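Local coordinates for protein putative acetyltransferase (Clostridium difficile, PDB 3DSB) that probably works as an acyltransferase of the GNAT family, transferring an acyl group, most likely from acetyl-CoA, to an acceptor not yet identified, at residues 22-25 against 26-29; 92-95 against 96-99. One frame throughout, in Å; residues are numbered along the deposited sequence.

Contact 1 of 2, residues 22-25 against 26-29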
loop_
_atom_site.group_PDB
_atom_site.type_symbol
_atom_site.label_atom_id
_atom_site.label_comp_id
_atom_site.label_asym_id
_atom_site.label_seq_id
_atom_site.Cartn_x
_atom_site.Cartn_y
_atom_site.Cartn_z
ATOM N N LYS A 22 -6.362 11.120 19.015
ATOM C CA LYS A 22 -7.752 11.165 19.436
ATOM C C LYS A 22 -8.694 11.057 18.215
ATOM O O LYS A 22 -9.692 10.339 18.246
ATOM C CB LYS A 22 -8.012 12.467 20.223
ATOM C CG LYS A 22 -9.465 12.755 20.530
ATOM C CD LYS A 22 -9.603 14.078 21.270
ATOM C CE LYS A 22 -9.381 15.237 20.320
ATOM N NZ LYS A 22 -9.794 16.517 20.998
ATOM N N PHE A 23 -8.372 11.775 17.138
ATOM C CA PHE A 23 -9.222 11.737 15.951
ATOM C C PHE A 23 -9.297 10.319 15.376
ATOM O O PHE A 23 -10.365 9.846 14.936
ATOM C CB PHE A 23 -8.664 12.645 14.857
ATOM C CG PHE A 23 -8.925 14.119 15.054
ATOM C CD1 PHE A 23 -9.663 14.598 16.125
ATOM C CD2 PHE A 23 -8.443 15.014 14.097
ATOM C CE1 PHE A 23 -9.924 15.989 16.259
ATOM C CE2 PHE A 23 -8.663 16.400 14.232
ATOM C CZ PHE A 23 -9.406 16.867 15.303
ATOM N N ASN A 24 -8.166 9.612 15.398
ATOM C CA ASN A 24 -8.170 8.257 14.859
ATOM C C ASN A 24 -8.935 7.266 15.727
ATOM O O ASN A 24 -9.653 6.401 15.186
ATOM C CB ASN A 24 -6.741 7.813 14.591
ATOM C CG ASN A 24 -6.295 8.248 13.225
ATOM O OD1 ASN A 24 -6.615 7.583 12.221
ATOM N ND2 ASN A 24 -5.644 9.409 13.149
ATOM N N TYR A 25 -8.820 7.426 17.048
ATOM C CA TYR A 25 -9.623 6.650 17.983
ATOM C C TYR A 25 -11.093 6.913 17.661
ATOM O O TYR A 25 -11.907 5.950 17.528
ATOM C CB TYR A 25 -9.305 7.011 19.435
ATOM C CG TYR A 25 -10.135 6.234 20.414
ATOM C CD1 TYR A 25 -9.687 5.006 20.897
ATOM C CD2 TYR A 25 -11.360 6.705 20.829
ATOM C CE1 TYR A 25 -10.442 4.270 21.781
ATOM C CE2 TYR A 25 -12.145 5.967 21.714
ATOM C CZ TYR A 25 -11.680 4.754 22.184
ATOM O OH TYR A 25 -12.444 4.008 23.074
ATOM N N ASN A 26 -11.468 8.195 17.527
ATOM C CA ASN A 26 -12.887 8.477 17.263
ATOM C C ASN A 26 -13.351 7.919 15.930
ATOM O O ASN A 26 -14.478 7.432 15.799
ATOM C CB ASN A 26 -13.133 9.986 17.261
ATOM C CG ASN A 26 -13.005 10.618 18.640
ATOM O OD1 ASN A 26 -12.947 9.931 19.644
ATOM N ND2 ASN A 26 -12.975 11.955 18.684
ATOM N N LEU A 27 -12.498 8.027 14.911
ATOM C CA LEU A 27 -12.823 7.531 13.583
ATOM C C LEU A 27 -13.128 6.035 13.583
ATOM O O LEU A 27 -14.106 5.571 12.994
ATOM C CB LEU A 27 -11.650 7.789 12.641
ATOM C CG LEU A 27 -11.702 7.265 11.209
ATOM C CD1 LEU A 27 -12.922 7.811 10.418
ATOM C CD2 LEU A 27 -10.389 7.506 10.418
ATOM N N ALA A 28 -12.259 5.280 14.219
ATOM C CA ALA A 28 -12.336 3.823 14.152
ATOM C C ALA A 28 -13.588 3.407 14.878
ATOM O O ALA A 28 -14.319 2.470 14.420
ATOM C CB ALA A 28 -11.096 3.226 14.784
ATOM N N LYS A 29 -13.905 4.103 15.973
ATOM C CA LYS A 29 -15.168 3.761 16.649
ATOM C C LYS A 29 -16.360 4.092 15.760
ATOM O O LYS A 29 -17.263 3.250 15.558
ATOM C CB LYS A 29 -15.284 4.449 17.995
ATOM C CG LYS A 29 -16.608 4.120 18.722
ATOM C CD LYS A 29 -16.713 2.647 19.158
ATOM C CE LYS A 29 -18.059 2.355 19.878
ATOM N NZ LYS A 29 -18.513 0.900 19.922
#
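Tyr25 turns its ring opposite the backbone N and past its own carbonyl carbon (chi1 179°), whereas Asn26 keeps CG beside its backbone N (chi1 -70°). These two rotations bring the amide of Asn26 up to the phenol ring: OD1 meets the ring edge in plane, 3.8 Å from Tyr25 CD2, with amide and ring planes 69° apart. The other side of the amide faces back along helix 17-32, where ND2 of Asn26 lies 4.0 Å from CG of Lys22, the two side chains running alongside each other; ND2 also makes a weak hydrogen bond to Tyr91 OH. One turn of the helix is thereby bridged by contacts among Lys22, Tyr25 and Asn26. Beneath them the backbone keeps its alpha-helical bonding, from Asn26 N to Lys22 O (2.9 Å) through to Lys29 N to Tyr25 O (3.1 Å). On the buried side, Leu27 packs CB against Phe23 O at 3.3 Å, and its CD2 comes alongside OD1 of Asn24, 4.2 Å away. The amide of Asn24 is held by other elements: ND2 donates to Ile20 O and Gln69 OE1, and OD1 accepts from Trp79 NE1 of the second subunit. Chemically the two amides differ: Asn26 meets Lys22 and Tyr25 through loose van der Waals contacts and is only weakly linked to the sheet, while buried Asn24 has both ends satisfied, tying the helix to sheet and partner subunit.

Contact 2 of 2, residues 92-95 against 96-99. With SO4 (sulfate ion), chain C.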
loop_
_atom_site.group_PDB
_atom_site.type_symbol
_atom_site.label_atom_id
_atom_site.label_comp_id
_atom_site.label_asym_id
_atom_site.label_seq_id
_atom_site.Cartn_x
_atom_site.Cartn_y
_atom_site.Cartn_z
ATOM N N VAL A 92 -13.196 14.441 10.664
ATOM C CA VAL A 92 -13.534 15.835 10.941
ATOM C C VAL A 92 -14.151 15.872 12.341
ATOM O O VAL A 92 -15.120 15.147 12.616
ATOM C CB VAL A 92 -14.559 16.391 9.907
ATOM C CG1 VAL A 92 -14.910 17.897 10.235
ATOM C CG2 VAL A 92 -14.045 16.268 8.490
ATOM N N ASP A 93 -13.602 16.709 13.215
ATOM C CA ASP A 93 -14.165 16.944 14.552
ATOM C C ASP A 93 -15.653 17.278 14.439
ATOM O O ASP A 93 -16.060 18.057 13.566
ATOM C CB ASP A 93 -13.370 18.126 15.145
ATOM C CG ASP A 93 -13.798 18.540 16.533
ATOM O OD1 ASP A 93 -15.010 18.682 16.832
ATOM O OD2 ASP A 93 -12.855 18.786 17.310
ATOM N N LYS A 94 -16.456 16.659 15.304
ATOM C CA LYS A 94 -17.911 16.812 15.186
ATOM C C LYS A 94 -18.410 18.246 15.221
ATOM O O LYS A 94 -19.472 18.528 14.637
ATOM C CB LYS A 94 -18.645 16.007 16.263
ATOM C CG LYS A 94 -18.624 14.512 16.003
ATOM C CD LYS A 94 -19.428 13.757 17.058
ATOM C CE LYS A 94 -19.485 12.263 16.782
ATOM N NZ LYS A 94 -20.081 11.520 17.949
ATOM N N GLU A 95 -17.688 19.124 15.910
ATOM C CA GLU A 95 -18.131 20.527 16.036
ATOM C C GLU A 95 -17.867 21.328 14.750
ATOM O O GLU A 95 -18.247 22.522 14.664
ATOM C CB GLU A 95 -17.380 21.186 17.170
ATOM C CG GLU A 95 -17.670 20.633 18.562
ATOM C CD GLU A 95 -16.937 21.440 19.624
ATOM O OE1 GLU A 95 -17.285 22.627 19.808
ATOM O OE2 GLU A 95 -16.008 20.903 20.263
ATOM N N TYR A 96 -17.221 20.685 13.759
ATOM C CA TYR A 96 -16.834 21.369 12.531
ATOM C C TYR A 96 -17.383 20.695 11.274
ATOM O O TYR A 96 -16.957 20.997 10.173
ATOM C CB TYR A 96 -15.295 21.534 12.470
ATOM C CG TYR A 96 -14.814 22.466 13.555
ATOM C CD1 TYR A 96 -14.685 23.832 13.308
ATOM C CD2 TYR A 96 -14.549 21.993 14.849
ATOM C CE1 TYR A 96 -14.252 24.688 14.307
ATOM C CE2 TYR A 96 -14.130 22.847 15.866
ATOM C CZ TYR A 96 -14.012 24.216 15.573
ATOM O OH TYR A 96 -13.622 25.115 16.542
ATOM N N ARG A 97 -18.347 19.794 11.454
ATOM C CA ARG A 97 -18.933 19.052 10.338
ATOM C C ARG A 97 -20.012 19.859 9.604
ATOM O O ARG A 97 -20.482 20.883 10.106
ATOM C CB ARG A 97 -19.498 17.738 10.837
ATOM C CG ARG A 97 -18.386 16.774 11.175
ATOM C CD ARG A 97 -18.934 15.463 11.714
ATOM N NE ARG A 97 -17.858 14.645 12.255
ATOM C CZ ARG A 97 -18.020 13.400 12.701
ATOM N NH1 ARG A 97 -19.230 12.808 12.650
ATOM N NH2 ARG A 97 -16.971 12.740 13.176
ATOM N N ARG A 98 -20.373 19.394 8.405
ATOM C CA ARG A 98 -21.387 20.036 7.552
ATOM C C ARG A 98 -20.925 21.408 7.052
ATOM O O ARG A 98 -21.767 22.291 6.729
ATOM C CB ARG A 98 -22.773 20.065 8.260
ATOM C CG ARG A 98 -23.321 18.647 8.588
ATOM C CD ARG A 98 -24.589 18.696 9.478
ATOM N NE ARG A 98 -24.382 19.483 10.705
ATOM C CZ ARG A 98 -23.738 19.070 11.804
ATOM N NH1 ARG A 98 -23.202 17.841 11.896
ATOM N NH2 ARG A 98 -23.639 19.895 12.837
ATOM N N LYS A 99 -19.594 21.573 6.942
ATOM C CA LYS A 99 -18.994 22.805 6.461
ATOM C C LYS A 99 -18.055 22.577 5.271
ATOM O O LYS A 99 -17.335 23.481 4.855
ATOM C CB LYS A 99 -18.237 23.513 7.595
ATOM C CG LYS A 99 -19.118 23.970 8.782
ATOM C CD LYS A 99 -20.018 25.164 8.419
ATOM C CE LYS A 99 -20.712 25.644 9.695
ATOM N NZ LYS A 99 -21.610 26.778 9.399
HETATM S S SO4 C . -18.065 16.813 6.510
HETATM O O1 SO4 C . -16.892 17.670 6.559
HETATM O O2 SO4 C . -17.586 15.421 6.747
HETATM O O3 SO4 C . -19.067 17.105 7.524
HETATM O O4 SO4 C . -18.601 16.807 5.153
HETATM O O HOH W 1 -21.330 20.554 14.387
HETATM O O HOH W 2 -21.653 16.900 14.177
#
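The loop joining strand 82-92 to helix 101-115 occupies the position of, and by its sequence probably corresponds to, the pyrophosphate-binding loop of GNAT acetyltransferases, and its first part is organised by Val92, Asp93 and Arg97. The guanidinium of Arg97 grips one backbone oxygen side-on: NE reaches Val92 O at 2.8 Å in a fairly straight bond (158°), and NH2 reaches Val92 O at 3.1 Å along a more bent path (139°). Both bonds use the edge of the group, with the acceptor in its plane. CG of Lys94 lies over one face, 3.5 Å from CZ of Arg97, and the two chains run side by side in the same direction. The aliphatic part of Arg97 slides past Val92, CG meeting CG1 of Val92 at 3.8 Å. Residues 93-96 form a type I beta turn closed by Tyr96 N to Asp93 O (2.9 Å). Asp93 adds an Asx turn: with CG placed beside its own carbonyl carbon (chi1 180°), OD1 accepts from Glu95 N at 2.9 Å through its anti lone pair. The same oxygen lies in plane at the edge of the Tyr96 ring, while Glu95 O sits over a face of that ring. Two waters bridge Lys94 O to the guanidinium of Arg98, one of them weakly. Farther on, Arg98 N donates almost straight to sulfate O3 (2.8 Å), an anion that also accepts from Phe102 N. Arg97 NH2 has a salt bridge to Glu30, which probably balances its charge in part, while its edge anchors the strand end. The sulfate, held by backbone N-H groups near the helix start, probably marks where a cofactor phosphate would bind.

Overall arrangement
Contact 1 (22-25 with 26-29) is partly buried on helix 17-32, touching both the sheet and the second subunit, whereas contact 2 (92-95 with 96-99) is a surface loop that no other chain of the assembly touches. Their centres lie about 14 Å apart, yet they meet directly where CZ of Phe23 packs against CB of Asp93 at 4.2 Å. Glu30, just beyond contact 1 on the same helix, gives the helix a second, ionic link to the loop. Regular backbone bonds and neutral amides characterise the helical contact; the loop, lacking such regularity, relies on a charged side chain binding a carbonyl, an Asx turn, waters and an anion.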